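Local coordinates for protein AxyAgu115A (Amphibacillus xylanus NBRC 15112, PDB 6NPS) that probably acts as a family GH115 alpha-glucuronidase, a hydrolase that releases glucuronic acid side groups from arabinoglucuronoxylan, at residues L597-K610 / P653-L667. The protein carries 3 engineered substitutions. Residues are numbered along the deposited sequence; the frame is centred on the assembly and turned at random. Where two conformers were deposited one is given.
Sequences LNLIEANKLAEQVK and PVLSYVLPVNKPRLL
Leu659 O is gripped by two side-chain amides: Asn598 ND2 at 2.9 Å, lying well above the carbonyl plane, and ND2 of Asn652 of the second subunit. A water joins Asn598 OD1 to Leu659 N. Asn603 spans both backbone polar atoms of Val658 with its amide: OD1 takes Val658 N at 2.7 Å, in the carbonyl plane and on a lone pair, while ND2 reaches Val658 O at 3.2 Å in a nearly straight bond (170°). With CG anti to its carbonyl carbon (chi1 -74°), Tyr657 brings its ring obliquely against the helix; Ala606 CB sits over one face, 3.9 Å from the centroid, and Tyr657 OH donates to Glu607 OE1 at 2.6 Å, from above the carboxylate plane. A phenylalanine here would probably leave Glu607 OE1 without the hydroxyl that bonds it. Further along the helix, Val609 CG1 meets Leu655 CD2 at 3.6 Å; nearer its start, Ala602 CB meets Val658 CG2. Helix 601-610 and strand 655-657 run roughly antiparallel (153°), and the strand pairs antiparallel with one of the second subunit, the two Tyr657 rings meeting nearly perpendicular: a helix-backed, intersubunit beta-sheet dimer interface.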
loop_
_atom_site.group_PDB
_atom_site.type_symbol
_atom_site.label_atom_id
_atom_site.label_comp_id
_atom_site.label_asym_id
_atom_site.label_seq_id
_atom_site.Cartn_x
_atom_site.Cartn_y
_atom_site.Cartn_z
ATOM N N LEU A 597 2.524 3.259 -11.552
ATOM C CA LEU A 597 2.405 4.216 -12.638
ATOM C C LEU A 597 1.928 3.571 -13.944
ATOM O O LEU A 597 1.909 4.254 -14.980
ATOM C CB LEU A 597 3.769 4.919 -12.865
ATOM C CG LEU A 597 4.364 5.602 -11.622
ATOM C CD1 LEU A 597 5.865 5.957 -11.766
ATOM C CD2 LEU A 597 3.534 6.835 -11.283
ATOM N N ASN A 598 1.530 2.297 -13.906
ATOM C CA ASN A 598 1.074 1.516 -15.067
ATOM C C ASN A 598 2.169 1.457 -16.139
ATOM O O ASN A 598 1.875 1.512 -17.348
ATOM C CB ASN A 598 -0.203 2.090 -15.685
ATOM C CG ASN A 598 -1.152 1.016 -16.314
ATOM O OD1 ASN A 598 -2.092 0.629 -15.642
ATOM N ND2 ASN A 598 -0.911 0.547 -17.541
ATOM N N LEU A 599 3.428 1.446 -15.728
ATOM C CA LEU A 599 4.537 1.386 -16.691
ATOM C C LEU A 599 4.777 -0.058 -17.120
ATOM O O LEU A 599 4.947 -0.938 -16.278
ATOM C CB LEU A 599 5.826 1.935 -16.063
ATOM C CG LEU A 599 5.814 3.415 -15.695
ATOM C CD1 LEU A 599 7.208 3.794 -15.306
ATOM C CD2 LEU A 599 5.306 4.292 -16.847
ATOM N N ILE A 600 4.819 -0.303 -18.420
ATOM C CA ILE A 600 5.001 -1.667 -18.928
ATOM C C ILE A 600 6.301 -2.280 -18.427
ATOM O O ILE A 600 6.373 -3.495 -18.199
ATOM C CB ILE A 600 4.974 -1.699 -20.472
ATOM C CG1 ILE A 600 3.802 -0.874 -21.037
ATOM C CG2 ILE A 600 4.927 -3.125 -20.984
ATOM C CD1 ILE A 600 2.457 -1.467 -20.710
ATOM N N GLU A 601 7.325 -1.462 -18.202
ATOM C CA GLU A 601 8.616 -1.962 -17.729
ATOM C C GLU A 601 8.529 -2.626 -16.363
ATOM O O GLU A 601 9.446 -3.376 -15.997
ATOM C CB GLU A 601 9.631 -0.826 -17.677
ATOM C CG GLU A 601 9.439 0.131 -16.514
ATOM C CD GLU A 601 10.366 1.354 -16.583
ATOM O OE1 GLU A 601 10.236 2.158 -17.544
ATOM O OE2 GLU A 601 11.221 1.504 -15.672
ATOM N N ALA A 602 7.447 -2.408 -15.609
ATOM C CA ALA A 602 7.243 -3.190 -14.386
ATOM C C ALA A 602 7.312 -4.691 -14.636
ATOM O O ALA A 602 7.807 -5.449 -13.795
ATOM C CB ALA A 602 5.883 -2.849 -13.774
ATOM N N ASN A 603 6.794 -5.150 -15.763
ATOM C CA ASN A 603 6.619 -6.586 -15.945
ATOM C C ASN A 603 7.966 -7.296 -16.054
ATOM O O ASN A 603 8.173 -8.371 -15.464
ATOM C CB ASN A 603 5.707 -6.826 -17.152
ATOM C CG ASN A 603 4.276 -6.342 -16.886
ATOM O OD1 ASN A 603 3.928 -6.018 -15.748
ATOM N ND2 ASN A 603 3.465 -6.258 -17.925
ATOM N N LYS A 604 8.922 -6.675 -16.736
ATOM C CA LYS A 604 10.268 -7.228 -16.798
ATOM C C LYS A 604 10.958 -7.203 -15.438
ATOM O O LYS A 604 11.745 -8.100 -15.128
ATOM C CB LYS A 604 11.097 -6.447 -17.820
ATOM C CG LYS A 604 11.748 -7.356 -18.845
ATOM C CD LYS A 604 10.713 -7.940 -19.813
ATOM C CE LYS A 604 10.225 -6.884 -20.807
ATOM N NZ LYS A 604 8.964 -7.247 -21.540
ATOM N N LEU A 605 10.692 -6.184 -14.621
ATOM C CA LEU A 605 11.302 -6.148 -13.299
ATOM C C LEU A 605 10.762 -7.282 -12.432
ATOM O O LEU A 605 11.513 -7.895 -11.657
ATOM C CB LEU A 605 11.052 -4.778 -12.649
ATOM C CG LEU A 605 11.816 -3.607 -13.252
ATOM C CD1 LEU A 605 11.276 -2.249 -12.742
ATOM C CD2 LEU A 605 13.299 -3.744 -12.929
ATOM N N ALA A 606 9.476 -7.621 -12.589
ATOM C CA ALA A 606 8.919 -8.726 -11.804
ATOM C C ALA A 606 9.621 -10.041 -12.130
ATOM O O ALA A 606 9.895 -10.859 -11.231
ATOM C CB ALA A 606 7.415 -8.862 -12.065
ATOM N N GLU A 607 9.869 -10.286 -13.418
ATOM C CA GLU A 607 10.584 -11.492 -13.816
ATOM C C GLU A 607 11.996 -11.505 -13.238
ATOM O O GLU A 607 12.493 -12.570 -12.853
ATOM C CB GLU A 607 10.623 -11.612 -15.342
ATOM C CG GLU A 607 9.229 -11.700 -15.959
ATOM C CD GLU A 607 8.414 -12.923 -15.511
ATOM O OE1 GLU A 607 7.176 -12.800 -15.405
ATOM O OE2 GLU A 607 8.994 -14.008 -15.276
ATOM N N GLN A 608 12.633 -10.340 -13.124
ATOM C CA GLN A 608 13.964 -10.287 -12.510
ATOM C C GLN A 608 13.903 -10.610 -11.012
ATOM O O GLN A 608 14.801 -11.278 -10.484
ATOM C CB GLN A 608 14.599 -8.919 -12.773
ATOM C CG GLN A 608 15.011 -8.804 -14.237
ATOM C CD GLN A 608 15.486 -7.418 -14.608
ATOM O OE1 GLN A 608 15.211 -6.448 -13.913
ATOM N NE2 GLN A 608 16.207 -7.319 -15.727
ATOM N N VAL A 609 12.847 -10.168 -10.317
ATOM C CA VAL A 609 12.690 -10.510 -8.905
ATOM C C VAL A 609 12.547 -12.012 -8.746
ATOM O O VAL A 609 13.221 -12.635 -7.915
ATOM C CB VAL A 609 11.494 -9.747 -8.307
ATOM C CG1 VAL A 609 11.213 -10.237 -6.847
ATOM C CG2 VAL A 609 11.738 -8.225 -8.344
ATOM N N LYS A 610 11.696 -12.610 -9.576
ATOM C CA LYS A 610 11.466 -14.049 -9.566
ATOM C C LYS A 610 12.762 -14.825 -9.777
ATOM O O LYS A 610 13.013 -15.854 -9.120
ATOM C CB LYS A 610 10.450 -14.388 -10.668
ATOM C CG LYS A 610 9.460 -15.470 -10.378
ATOM C CD LYS A 610 8.608 -15.851 -11.631
ATOM C CE LYS A 610 8.066 -14.639 -12.359
ATOM N NZ LYS A 610 7.036 -15.028 -13.421
ATOM N N PRO A 653 8.703 -11.690 -1.748
ATOM C CA PRO A 653 8.288 -10.486 -2.502
ATOM C C PRO A 653 6.991 -10.739 -3.243
ATOM O O PRO A 653 6.763 -11.828 -3.780
ATOM C CB PRO A 653 9.439 -10.261 -3.497
ATOM C CG PRO A 653 10.599 -11.024 -2.926
ATOM C CD PRO A 653 10.056 -12.160 -2.123
ATOM N N VAL A 654 6.125 -9.733 -3.256
ATOM C CA VAL A 654 4.905 -9.792 -4.041
ATOM C C VAL A 654 5.192 -9.091 -5.372
ATOM O O VAL A 654 5.701 -7.961 -5.385
ATOM C CB VAL A 654 3.739 -9.115 -3.307
ATOM C CG1 VAL A 654 2.472 -9.093 -4.216
ATOM C CG2 VAL A 654 3.433 -9.839 -1.981
ATOM N N LEU A 655 4.900 -9.754 -6.485
ATOM C CA LEU A 655 5.228 -9.188 -7.799
ATOM C C LEU A 655 4.035 -8.402 -8.308
ATOM O O LEU A 655 2.896 -8.868 -8.201
ATOM C CB LEU A 655 5.536 -10.282 -8.818
ATOM C CG LEU A 655 6.559 -11.321 -8.372
ATOM C CD1 LEU A 655 6.698 -12.340 -9.470
ATOM C CD2 LEU A 655 7.867 -10.615 -8.115
ATOM N N SER A 656 4.292 -7.242 -8.912
ATOM C CA SER A 656 3.217 -6.444 -9.489
ATOM C C SER A 656 3.338 -6.537 -10.999
ATOM O O SER A 656 4.439 -6.375 -11.529
ATOM C CB SER A 656 3.318 -4.985 -9.064
ATOM O OG SER A 656 3.114 -4.825 -7.665
ATOM N N TYR A 657 2.234 -6.804 -11.682
ATOM C CA TYR A 657 2.213 -6.793 -13.135
ATOM C C TYR A 657 1.217 -5.761 -13.643
ATOM O O TYR A 657 0.168 -5.542 -13.047
ATOM C CB TYR A 657 1.851 -8.154 -13.727
ATOM C CG TYR A 657 2.972 -9.150 -13.628
ATOM C CD1 TYR A 657 3.125 -9.928 -12.464
ATOM C CD2 TYR A 657 3.861 -9.341 -14.665
ATOM C CE1 TYR A 657 4.129 -10.868 -12.349
ATOM C CE2 TYR A 657 4.897 -10.289 -14.562
ATOM C CZ TYR A 657 5.011 -11.051 -13.392
ATOM O OH TYR A 657 5.991 -11.990 -13.239
ATOM N N VAL A 658 1.535 -5.158 -14.777
ATOM C CA VAL A 658 0.749 -4.044 -15.315
ATOM C C VAL A 658 -0.031 -4.537 -16.516
ATOM O O VAL A 658 0.445 -5.408 -17.255
ATOM C CB VAL A 658 1.730 -2.904 -15.660
ATOM C CG1 VAL A 658 1.181 -1.945 -16.639
ATOM C CG2 VAL A 658 2.168 -2.206 -14.341
ATOM N N LEU A 659 -1.237 -3.999 -16.703
ATOM C CA LEU A 659 -2.027 -4.234 -17.895
ATOM C C LEU A 659 -2.002 -2.940 -18.714
ATOM O O LEU A 659 -2.370 -1.872 -18.184
ATOM C CB LEU A 659 -3.471 -4.630 -17.540
ATOM C CG LEU A 659 -3.562 -5.917 -16.670
ATOM C CD1 LEU A 659 -4.964 -6.159 -16.064
ATOM C CD2 LEU A 659 -3.145 -7.108 -17.507
ATOM N N PRO A 660 -1.577 -2.973 -19.983
ATOM C CA PRO A 660 -1.432 -1.717 -20.761
ATOM C C PRO A 660 -2.725 -0.931 -20.852
ATOM O O PRO A 660 -3.793 -1.491 -21.003
ATOM C CB PRO A 660 -1.010 -2.197 -22.155
ATOM C CG PRO A 660 -0.800 -3.678 -22.048
ATOM C CD PRO A 660 -1.434 -4.191 -20.797
ATOM N N VAL A 661 -2.615 0.396 -20.850
ATOM C CA VAL A 661 -3.807 1.201 -21.093
ATOM C C VAL A 661 -4.038 1.340 -22.599
ATOM O O VAL A 661 -3.180 0.982 -23.409
ATOM C CB VAL A 661 -3.688 2.588 -20.434
ATOM C CG1 VAL A 661 -3.544 2.428 -18.898
ATOM C CG2 VAL A 661 -2.495 3.353 -21.037
ATOM N N ASN A 662 -5.171 1.908 -22.969
ATOM C CA ASN A 662 -5.596 1.989 -24.376
ATOM C C ASN A 662 -4.898 3.099 -25.163
ATOM O O ASN A 662 -4.535 2.892 -26.326
ATOM C CB ASN A 662 -7.097 2.200 -24.454
ATOM C CG ASN A 662 -7.895 1.008 -23.882
ATOM O OD1 ASN A 662 -7.474 -0.139 -23.979
ATOM N ND2 ASN A 662 -9.073 1.296 -23.312
ATOM N N LYS A 663 -4.718 4.340 -24.559
ATOM C CA LYS A 663 -4.194 5.422 -25.402
ATOM C C LYS A 663 -2.671 5.413 -25.415
ATOM O O LYS A 663 -2.042 4.977 -24.448
ATOM C CB LYS A 663 -4.678 6.774 -24.900
ATOM C CG LYS A 663 -6.110 7.104 -25.284
ATOM C CD LYS A 663 -6.512 8.481 -24.788
ATOM C CE LYS A 663 -8.034 8.692 -24.898
ATOM N NZ LYS A 663 -8.797 7.413 -25.130
ATOM N N PRO A 664 -2.027 5.916 -26.511
ATOM C CA PRO A 664 -0.545 5.914 -26.598
ATOM C C PRO A 664 0.094 7.014 -25.758
ATOM O O PRO A 664 0.642 8.029 -26.237
ATOM C CB PRO A 664 -0.301 6.102 -28.103
ATOM C CG PRO A 664 -1.447 6.867 -28.564
ATOM C CD PRO A 664 -2.644 6.374 -27.765
ATOM N N ARG A 665 0.032 6.808 -24.466
ATOM C CA ARG A 665 0.502 7.765 -23.493
ATOM C C ARG A 665 1.944 7.450 -23.125
ATOM O O ARG A 665 2.410 6.298 -23.203
ATOM C CB ARG A 665 -0.390 7.723 -22.232
ATOM C CG ARG A 665 -1.830 8.072 -22.453
ATOM C CD ARG A 665 -2.823 7.364 -21.433
ATOM N NE ARG A 665 -2.241 7.273 -20.085
ATOM C CZ ARG A 665 -2.838 6.675 -19.056
ATOM N NH1 ARG A 665 -4.026 6.102 -19.262
ATOM N NH2 ARG A 665 -2.222 6.612 -17.846
ATOM N N LEU A 666 2.643 8.495 -22.676
ATOM C CA LEU A 666 4.036 8.396 -22.305
ATOM C C LEU A 666 4.247 9.131 -20.992
ATOM O O LEU A 666 3.817 10.281 -20.836
ATOM C CB LEU A 666 4.928 9.035 -23.408
ATOM C CG LEU A 666 5.029 8.261 -24.718
ATOM C CD1 LEU A 666 5.918 9.096 -25.709
ATOM C CD2 LEU A 666 5.631 6.877 -24.486
ATOM N N LEU A 667 4.950 8.504 -20.078
ATOM C CA LEU A 667 5.254 9.127 -18.806
ATOM C C LEU A 667 6.652 9.726 -18.881
ATOM O O LEU A 667 7.601 9.035 -19.253
ATOM C CB LEU A 667 5.150 8.087 -17.682
ATOM C CG LEU A 667 5.465 8.703 -16.323
ATOM C CD1 LEU A 667 4.259 9.577 -15.914
ATOM C CD2 LEU A 667 5.737 7.615 -15.293
HETATM O O HOH W 1 -2.076 -2.069 -14.671
#